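Local coordinates for protein MTH0777 (Methanothermobacter thermautotrophicus, PDB 1KJN) that is of unknown function, an archaeal protein of the DUF1890 family built round a six-stranded parallel sheet and found as two copies in the assembly, at residues K8-I22 with F37-V51. Numbering follows the deposited sequence.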
ATOM      1  N   LYS A   8     -22.301   6.694   7.425  1.00 36.56           N
ATOM      2  CA  LYS A   8     -21.089   5.964   7.725  1.00 35.58           C
ATOM      3  C   LYS A   8     -20.960   4.784   6.788  1.00 32.45           C
ATOM      4  O   LYS A   8     -21.958   4.197   6.347  1.00 29.87           O
ATOM      5  CB  LYS A   8     -21.116   5.486   9.183  1.00 37.72           C
ATOM      6  CG  LYS A   8     -21.132   6.638  10.201  1.00 44.03           C
ATOM      7  CD  LYS A   8     -21.433   6.168  11.610  1.00 45.93           C
ATOM      8  CE  LYS A   8     -20.358   5.236  12.138  1.00 52.72           C
ATOM      9  NZ  LYS A   8     -20.825   4.532  13.376  1.00 58.90           N
ATOM     10  N   ALA A   9     -19.723   4.475   6.441  1.00 28.78           N
ATOM     11  CA  ALA A   9     -19.463   3.353   5.567  1.00 25.61           C
ATOM     12  C   ALA A   9     -18.470   2.412   6.223  1.00 24.22           C
ATOM     13  O   ALA A   9     -17.614   2.833   7.006  1.00 21.66           O
ATOM     14  CB  ALA A   9     -18.948   3.829   4.230  1.00 25.24           C
ATOM     15  N   LEU A  10     -18.666   1.120   5.994  1.00 23.50           N
ATOM     16  CA  LEU A  10     -17.761   0.115   6.543  1.00 25.27           C
ATOM     17  C   LEU A  10     -17.066  -0.551   5.367  1.00 23.46           C
ATOM     18  O   LEU A  10     -17.713  -0.951   4.390  1.00 17.84           O
ATOM     19  CB  LEU A  10     -18.505  -0.938   7.373  1.00 28.29           C
ATOM     20  CG  LEU A  10     -17.656  -2.067   7.970  1.00 26.05           C
ATOM     21  CD1 LEU A  10     -16.684  -1.482   8.983  1.00 20.28           C
ATOM     22  CD2 LEU A  10     -18.561  -3.121   8.628  1.00 20.63           C
HETATM   23  N   MSE A  11     -15.744  -0.649   5.475  1.00 17.74           N
HETATM   24  CA  MSE A  11     -14.909  -1.243   4.444  1.00 16.60           C
HETATM   25  C   MSE A  11     -14.232  -2.487   5.001  1.00 16.95           C
HETATM   26  O   MSE A  11     -13.472  -2.409   5.976  1.00 19.79           O
HETATM   27  CB  MSE A  11     -13.865  -0.223   3.970  1.00 15.51           C
HETATM   28  CG  MSE A  11     -12.981  -0.742   2.839  1.00 23.64           C
HETATM   29 SE   MSE A  11     -11.876   0.655   2.024  1.00 25.17          SE
HETATM   30  CE  MSE A  11     -13.298   1.698   1.246  1.00 23.08           C
ATOM     31  N   VAL A  12     -14.463  -3.618   4.344  1.00 18.32           N
ATOM     32  CA  VAL A  12     -13.917  -4.910   4.788  1.00 21.59           C
ATOM     33  C   VAL A  12     -12.780  -5.350   3.884  1.00 21.51           C
ATOM     34  O   VAL A  12     -12.936  -5.362   2.659  1.00 20.84           O
ATOM     35  CB  VAL A  12     -15.011  -6.002   4.764  1.00 18.88           C
ATOM     36  CG1 VAL A  12     -14.462  -7.342   5.246  1.00 14.20           C
ATOM     37  CG2 VAL A  12     -16.195  -5.559   5.615  1.00 24.53           C
ATOM     38  N   LEU A  13     -11.650  -5.726   4.489  1.00 17.77           N
ATOM     39  CA  LEU A  13     -10.487  -6.161   3.718  1.00 18.69           C
ATOM     40  C   LEU A  13     -10.133  -7.630   3.937  1.00 19.84           C
ATOM     41  O   LEU A  13     -10.346  -8.185   5.019  1.00 16.26           O
ATOM     42  CB  LEU A  13      -9.258  -5.295   4.039  1.00 14.88           C
ATOM     43  CG  LEU A  13      -9.450  -3.777   4.027  1.00 23.19           C
ATOM     44  CD1 LEU A  13      -8.123  -3.098   4.369  1.00 21.38           C
ATOM     45  CD2 LEU A  13      -9.951  -3.305   2.674  1.00 20.15           C
ATOM     46  N   GLY A  14      -9.561  -8.234   2.899  1.00 21.28           N
ATOM     47  CA  GLY A  14      -9.156  -9.624   2.959  1.00 27.01           C
ATOM     48  C   GLY A  14      -7.683  -9.747   3.310  1.00 26.20           C
ATOM     49  O   GLY A  14      -7.011  -8.733   3.540  1.00 21.07           O
ATOM     50  N   CYS A  15      -7.174 -10.976   3.369  1.00 29.51           N
ATOM     51  CA  CYS A  15      -5.767 -11.170   3.700  1.00 34.11           C
ATOM     52  C   CYS A  15      -4.949 -10.399   2.654  1.00 33.53           C
ATOM     53  O   CYS A  15      -5.268 -10.401   1.463  1.00 32.70           O
ATOM     54  CB  CYS A  15      -5.388 -12.657   3.712  1.00 39.10           C
ATOM     55  SG  CYS A  15      -4.904 -13.347   2.107  1.00 44.30           S
ATOM     56  N   PRO A  16      -3.958  -9.634   3.114  1.00 31.13           N
ATOM     57  CA  PRO A  16      -3.110  -8.849   2.216  1.00 33.43           C
ATOM     58  C   PRO A  16      -2.013  -9.706   1.569  1.00 34.35           C
ATOM     59  O   PRO A  16      -1.131 -10.231   2.260  1.00 38.14           O
ATOM     60  CB  PRO A  16      -2.521  -7.802   3.157  1.00 31.93           C
ATOM     61  CG  PRO A  16      -2.295  -8.609   4.424  1.00 30.79           C
ATOM     62  CD  PRO A  16      -3.547  -9.477   4.525  1.00 28.51           C
ATOM     63  N   GLU A  17      -2.123  -9.907   0.261  1.00 30.91           N
ATOM     64  CA  GLU A  17      -1.140 -10.662  -0.506  1.00 29.81           C
ATOM     65  C   GLU A  17      -0.845  -9.788  -1.733  1.00 29.23           C
ATOM     66  O   GLU A  17       0.304  -9.392  -1.974  1.00 27.26           O
ATOM     67  CB  GLU A  17      -1.692 -12.024  -0.961  1.00 35.92           C
ATOM     68  CG  GLU A  17      -1.886 -13.085   0.143  1.00 46.07           C
ATOM     69  CD  GLU A  17      -2.537 -14.388  -0.372  1.00 51.33           C
ATOM     70  OE1 GLU A  17      -3.242 -14.352  -1.407  1.00 53.43           O
ATOM     71  OE2 GLU A  17      -2.355 -15.453   0.265  1.00 49.74           O
ATOM     72  N   SER A  18      -1.895  -9.465  -2.484  1.00 19.63           N
ATOM     73  CA  SER A  18      -1.760  -8.645  -3.679  1.00 23.19           C
ATOM     74  C   SER A  18      -1.453  -7.216  -3.277  1.00 21.58           C
ATOM     75  O   SER A  18      -2.156  -6.624  -2.468  1.00 22.34           O
ATOM     76  CB  SER A  18      -3.049  -8.650  -4.508  1.00 26.88           C
ATOM     77  OG  SER A  18      -3.588  -9.954  -4.614  1.00 40.28           O
ATOM     78  N   PRO A  19      -0.375  -6.653  -3.827  1.00 18.66           N
ATOM     79  CA  PRO A  19       0.010  -5.280  -3.516  1.00 18.67           C
ATOM     80  C   PRO A  19      -1.018  -4.215  -3.879  1.00 19.21           C
ATOM     81  O   PRO A  19      -0.896  -3.073  -3.417  1.00 16.83           O
ATOM     82  CB  PRO A  19       1.331  -5.103  -4.264  1.00 16.41           C
ATOM     83  CG  PRO A  19       1.309  -6.195  -5.313  1.00 25.06           C
ATOM     84  CD  PRO A  19       0.654  -7.340  -4.624  1.00 15.61           C
ATOM     85  N   VAL A  20      -2.048  -4.567  -4.656  1.00 15.91           N
ATOM     86  CA  VAL A  20      -3.052  -3.555  -4.994  1.00 14.56           C
ATOM     87  C   VAL A  20      -4.097  -3.328  -3.912  1.00 13.95           C
ATOM     88  O   VAL A  20      -4.706  -2.250  -3.875  1.00 13.84           O
ATOM     89  CB  VAL A  20      -3.854  -3.859  -6.299  1.00 19.15           C
ATOM     90  CG1 VAL A  20      -2.932  -3.938  -7.510  1.00 17.27           C
ATOM     91  CG2 VAL A  20      -4.719  -5.121  -6.128  1.00 16.27           C
ATOM     92  N   GLN A  21      -4.248  -4.282  -2.986  1.00 13.37           N
ATOM     93  CA  GLN A  21      -5.309  -4.161  -1.981  1.00 12.88           C
ATOM     94  C   GLN A  21      -5.287  -2.977  -1.040  1.00 10.43           C
ATOM     95  O   GLN A  21      -6.196  -2.154  -1.074  1.00 12.33           O
ATOM     96  CB  GLN A  21      -5.509  -5.451  -1.190  1.00 15.07           C
ATOM     97  CG  GLN A  21      -6.844  -5.458  -0.460  1.00 18.98           C
ATOM     98  CD  GLN A  21      -7.100  -6.745   0.314  1.00 28.33           C
ATOM     99  OE1 GLN A  21      -8.237  -7.039   0.678  1.00 31.76           O
ATOM    100  NE2 GLN A  21      -6.042  -7.510   0.580  1.00 35.28           N
ATOM    101  N   ILE A  22      -4.273  -2.882  -0.188  1.00 11.49           N
ATOM    102  CA  ILE A  22      -4.204  -1.765   0.750  1.00 15.24           C
ATOM    103  C   ILE A  22      -4.311  -0.416   0.019  1.00 14.94           C
ATOM    104  O   ILE A  22      -5.173   0.389   0.352  1.00 15.58           O
ATOM    105  CB  ILE A  22      -2.922  -1.822   1.620  1.00 16.30           C
ATOM    106  CG1 ILE A  22      -2.893  -3.157   2.353  1.00 16.16           C
ATOM    107  CG2 ILE A  22      -2.868  -0.648   2.601  1.00 14.55           C
ATOM    108  CD1 ILE A  22      -4.178  -3.497   3.063  1.00 15.66           C
ATOM    109  N   PHE A  37     -19.026  10.650   3.692  1.00 33.72           N
ATOM    110  CA  PHE A  37     -19.005   9.496   4.570  1.00 30.19           C
ATOM    111  C   PHE A  37     -17.898   9.489   5.605  1.00 28.80           C
ATOM    112  O   PHE A  37     -16.807  10.009   5.375  1.00 32.67           O
ATOM    113  CB  PHE A  37     -18.810   8.229   3.747  1.00 27.48           C
ATOM    114  CG  PHE A  37     -20.025   7.776   3.036  1.00 26.38           C
ATOM    115  CD1 PHE A  37     -20.214   8.080   1.694  1.00 26.07           C
ATOM    116  CD2 PHE A  37     -20.990   7.038   3.702  1.00 26.55           C
ATOM    117  CE1 PHE A  37     -21.350   7.653   1.028  1.00 28.04           C
ATOM    118  CE2 PHE A  37     -22.126   6.610   3.040  1.00 28.75           C
ATOM    119  CZ  PHE A  37     -22.311   6.915   1.704  1.00 23.54           C
ATOM    120  N   ARG A  38     -18.188   8.854   6.730  1.00 26.59           N
ATOM    121  CA  ARG A  38     -17.189   8.643   7.773  1.00 27.42           C
ATOM    122  C   ARG A  38     -16.860   7.176   7.452  1.00 24.97           C
ATOM    123  O   ARG A  38     -17.770   6.363   7.329  1.00 24.01           O
ATOM    124  CB  ARG A  38     -17.806   8.756   9.159  1.00 32.63           C
ATOM    125  CG  ARG A  38     -16.806   9.117  10.222  1.00 40.55           C
ATOM    126  CD  ARG A  38     -17.436   9.085  11.598  1.00 51.53           C
ATOM    127  NE  ARG A  38     -17.137   7.829  12.276  1.00 57.71           N
ATOM    128  CZ  ARG A  38     -16.014   7.600  12.947  1.00 58.53           C
ATOM    129  NH1 ARG A  38     -15.092   8.547  13.035  1.00 59.05           N
ATOM    130  NH2 ARG A  38     -15.794   6.411  13.492  1.00 59.68           N
ATOM    131  N   VAL A  39     -15.592   6.843   7.228  1.00 23.57           N
ATOM    132  CA  VAL A  39     -15.259   5.473   6.859  1.00 23.53           C
ATOM    133  C   VAL A  39     -14.535   4.663   7.900  1.00 23.46           C
ATOM    134  O   VAL A  39     -13.461   5.040   8.364  1.00 20.63           O
ATOM    135  CB  VAL A  39     -14.375   5.401   5.581  1.00 25.21           C
ATOM    136  CG1 VAL A  39     -14.228   3.939   5.128  1.00 19.32           C
ATOM    137  CG2 VAL A  39     -14.955   6.252   4.464  1.00 18.97           C
ATOM    138  N   THR A  40     -15.088   3.492   8.182  1.00 19.69           N
ATOM    139  CA  THR A  40     -14.467   2.579   9.121  1.00 18.13           C
ATOM    140  C   THR A  40     -13.876   1.427   8.320  1.00 17.55           C
ATOM    141  O   THR A  40     -14.538   0.862   7.450  1.00 19.00           O
ATOM    142  CB  THR A  40     -15.487   2.016  10.123  1.00 18.35           C
ATOM    143  OG1 THR A  40     -15.947   3.067  10.985  1.00 18.15           O
ATOM    144  CG2 THR A  40     -14.865   0.895  10.960  1.00 14.42           C
ATOM    145  N   VAL A  41     -12.621   1.104   8.591  1.00 16.41           N
ATOM    146  CA  VAL A  41     -11.948  -0.006   7.918  1.00 17.15           C
ATOM    147  C   VAL A  41     -11.829  -1.165   8.916  1.00 21.04           C
ATOM    148  O   VAL A  41     -11.437  -0.961  10.078  1.00 21.70           O
ATOM    149  CB  VAL A  41     -10.524   0.389   7.448  1.00 21.71           C
ATOM    150  CG1 VAL A  41      -9.817  -0.814   6.846  1.00 17.40           C
ATOM    151  CG2 VAL A  41     -10.581   1.538   6.426  1.00 22.49           C
ATOM    152  N   THR A  42     -12.153  -2.375   8.473  1.00 17.85           N
ATOM    153  CA  THR A  42     -12.053  -3.536   9.355  1.00 22.82           C
ATOM    154  C   THR A  42     -11.350  -4.666   8.609  1.00 24.52           C
ATOM    155  O   THR A  42     -11.651  -4.920   7.443  1.00 22.74           O
ATOM    156  CB  THR A  42     -13.452  -3.999   9.871  1.00 27.13           C
ATOM    157  OG1 THR A  42     -13.288  -5.088  10.787  1.00 28.48           O
ATOM    158  CG2 THR A  42     -14.359  -4.446   8.711  1.00 21.21           C
ATOM    159  N   ALA A  43     -10.382  -5.301   9.270  1.00 25.19           N
ATOM    160  CA  ALA A  43      -9.602  -6.373   8.664  1.00 24.73           C
ATOM    161  C   ALA A  43      -8.714  -7.072   9.702  1.00 26.75           C
ATOM    162  O   ALA A  43      -8.796  -6.771  10.903  1.00 21.66           O
ATOM    163  CB  ALA A  43      -8.733  -5.801   7.550  1.00 20.04           C
ATOM    164  N   ASN A  44      -7.882  -8.008   9.226  1.00 27.86           N
ATOM    165  CA  ASN A  44      -6.980  -8.774  10.084  1.00 30.11           C
ATOM    166  C   ASN A  44      -5.799  -7.894  10.493  1.00 31.15           C
ATOM    167  O   ASN A  44      -5.553  -6.869   9.873  1.00 32.16           O
ATOM    168  CB  ASN A  44      -6.549 -10.119   9.413  1.00 30.65           C
ATOM    169  CG  ASN A  44      -5.456  -9.964   8.312  1.00 39.14           C
ATOM    170  OD1 ASN A  44      -5.020  -8.861   7.983  1.00 38.17           O
ATOM    171  ND2 ASN A  44      -5.010 -11.105   7.757  1.00 36.85           N
ATOM    172  N   PRO A  45      -5.054  -8.286  11.539  1.00 34.82           N
ATOM    173  CA  PRO A  45      -3.908  -7.492  12.002  1.00 33.58           C
ATOM    174  C   PRO A  45      -2.942  -7.002  10.925  1.00 31.62           C
ATOM    175  O   PRO A  45      -2.649  -5.815  10.854  1.00 27.95           O
ATOM    176  CB  PRO A  45      -3.231  -8.426  13.007  1.00 35.47           C
ATOM    177  CG  PRO A  45      -4.420  -9.140  13.627  1.00 39.05           C
ATOM    178  CD  PRO A  45      -5.223  -9.496  12.374  1.00 40.20           C
ATOM    179  N   ALA A  46      -2.456  -7.902  10.082  1.00 29.76           N
ATOM    180  CA  ALA A  46      -1.521  -7.503   9.032  1.00 31.36           C
ATOM    181  C   ALA A  46      -2.123  -6.395   8.157  1.00 21.32           C
ATOM    182  O   ALA A  46      -1.531  -5.338   7.986  1.00 21.39           O
ATOM    183  CB  ALA A  46      -1.145  -8.712   8.185  1.00 37.19           C
ATOM    184  N   ALA A  47      -3.330  -6.631   7.667  1.00 19.05           N
ATOM    185  CA  ALA A  47      -4.017  -5.663   6.821  1.00 20.66           C
ATOM    186  C   ALA A  47      -4.161  -4.276   7.486  1.00 19.92           C
ATOM    187  O   ALA A  47      -3.809  -3.261   6.871  1.00 16.24           O
ATOM    188  CB  ALA A  47      -5.387  -6.222   6.400  1.00 16.22           C
ATOM    189  N   LEU A  48      -4.650  -4.238   8.734  1.00 13.21           N
ATOM    190  CA  LEU A  48      -4.821  -2.969   9.448  1.00 19.32           C
ATOM    191  C   LEU A  48      -3.503  -2.251   9.624  1.00 17.99           C
ATOM    192  O   LEU A  48      -3.444  -1.013   9.533  1.00 18.01           O
ATOM    193  CB  LEU A  48      -5.506  -3.192  10.814  1.00 19.33           C
ATOM    194  CG  LEU A  48      -7.026  -2.884  10.860  1.00 26.02           C
ATOM    195  CD1 LEU A  48      -7.713  -3.304   9.600  1.00 23.28           C
ATOM    196  CD2 LEU A  48      -7.707  -3.496  12.079  1.00 25.53           C
ATOM    197  N   ARG A  49      -2.437  -3.014   9.884  1.00 21.79           N
ATOM    198  CA  ARG A  49      -1.116  -2.405  10.065  1.00 26.83           C
ATOM    199  C   ARG A  49      -0.606  -1.805   8.770  1.00 21.31           C
ATOM    200  O   ARG A  49       0.122  -0.822   8.795  1.00 22.50           O
ATOM    201  CB  ARG A  49      -0.069  -3.390  10.610  1.00 29.05           C
ATOM    202  CG  ARG A  49      -0.387  -3.973  11.974  1.00 34.79           C
ATOM    203  CD  ARG A  49       0.848  -4.575  12.634  1.00 35.25           C
ATOM    204  NE  ARG A  49       1.712  -3.500  13.098  1.00 42.20           N
ATOM    205  CZ  ARG A  49       1.742  -3.031  14.347  1.00 38.86           C
ATOM    206  NH1 ARG A  49       0.968  -3.559  15.287  1.00 40.16           N
ATOM    207  NH2 ARG A  49       2.475  -1.958  14.634  1.00 36.52           N
ATOM    208  N   LEU A  50      -0.956  -2.413   7.640  1.00 20.22           N
ATOM    209  CA  LEU A  50      -0.499  -1.886   6.353  1.00 20.80           C
ATOM    210  C   LEU A  50      -1.162  -0.548   6.061  1.00 18.38           C
ATOM    211  O   LEU A  50      -0.503   0.398   5.598  1.00 16.02           O
ATOM    212  CB  LEU A  50      -0.760  -2.882   5.223  1.00 18.84           C
ATOM    213  CG  LEU A  50       0.215  -4.067   5.204  1.00 16.44           C
ATOM    214  CD1 LEU A  50      -0.231  -5.118   4.202  1.00 13.48           C
ATOM    215  CD2 LEU A  50       1.612  -3.570   4.884  1.00 13.74           C
ATOM    216  N   VAL A  51      -2.452  -0.468   6.383  1.00 18.44           N
ATOM    217  CA  VAL A  51      -3.232   0.744   6.184  1.00 17.90           C
ATOM    218  C   VAL A  51      -2.651   1.857   7.053  1.00 18.31           C
ATOM    219  O   VAL A  51      -2.443   2.952   6.570  1.00 16.95           O
ATOM    220  CB  VAL A  51      -4.726   0.513   6.564  1.00 24.90           C
ATOM    221  CG1 VAL A  51      -5.496   1.854   6.567  1.00 19.61           C
ATOM    222  CG2 VAL A  51      -5.385  -0.500   5.608  1.00 18.70           C
TER
HETATM  223  O   HOH W   1      -7.929  -8.685   6.543  1.00 26.77           O
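Backbone pairing between A9, M11 and L13 and the strand 38-43 exemplifies how a beta-alpha-beta unit closes, its two parallel strands joined through helix 21-34. Five hydrogen bonds alternate between the strands, from A9 N to R38 O at one end to L13 N to T42 O at the other; the straightest, T40 N to A9 O, is 2.9 Å long with 176° at the hydrogen.

Beyond the last backbone bond the contact is mainly apolar. L13 spans strand 38-43 and helix 45-54, its CD1 lying 3.8 Å from V41 CG1 and 4.0 Å from V51 CG2. The P16 ring rests against A46 and L50, with its CB 3.7 Å from L50 CD1. I22, at the start of helix 21-34, crosses L50 at roughly a right angle: CG1, anti to the carbonyl carbon (chi1 -57°), meets L50 CB at 3.6 Å, while CG2 reaches V51. Cut back to an alanine, I22 would lose CG1, CG2 and CD1, which is likely to open a gap beside L50 CB and leave V51 CG2 without this neighbour.

Among polar groups, N44 caps helix 45-54 within its own segment, its OD1 accepting from A47 N at 2.8 Å, and a water bridges the segments, accepting from N44 N and donating to L13 O. Backbone bonds thus set the strand register, whereas buried hydrocarbon packs P16 and I22 against helix 45-54.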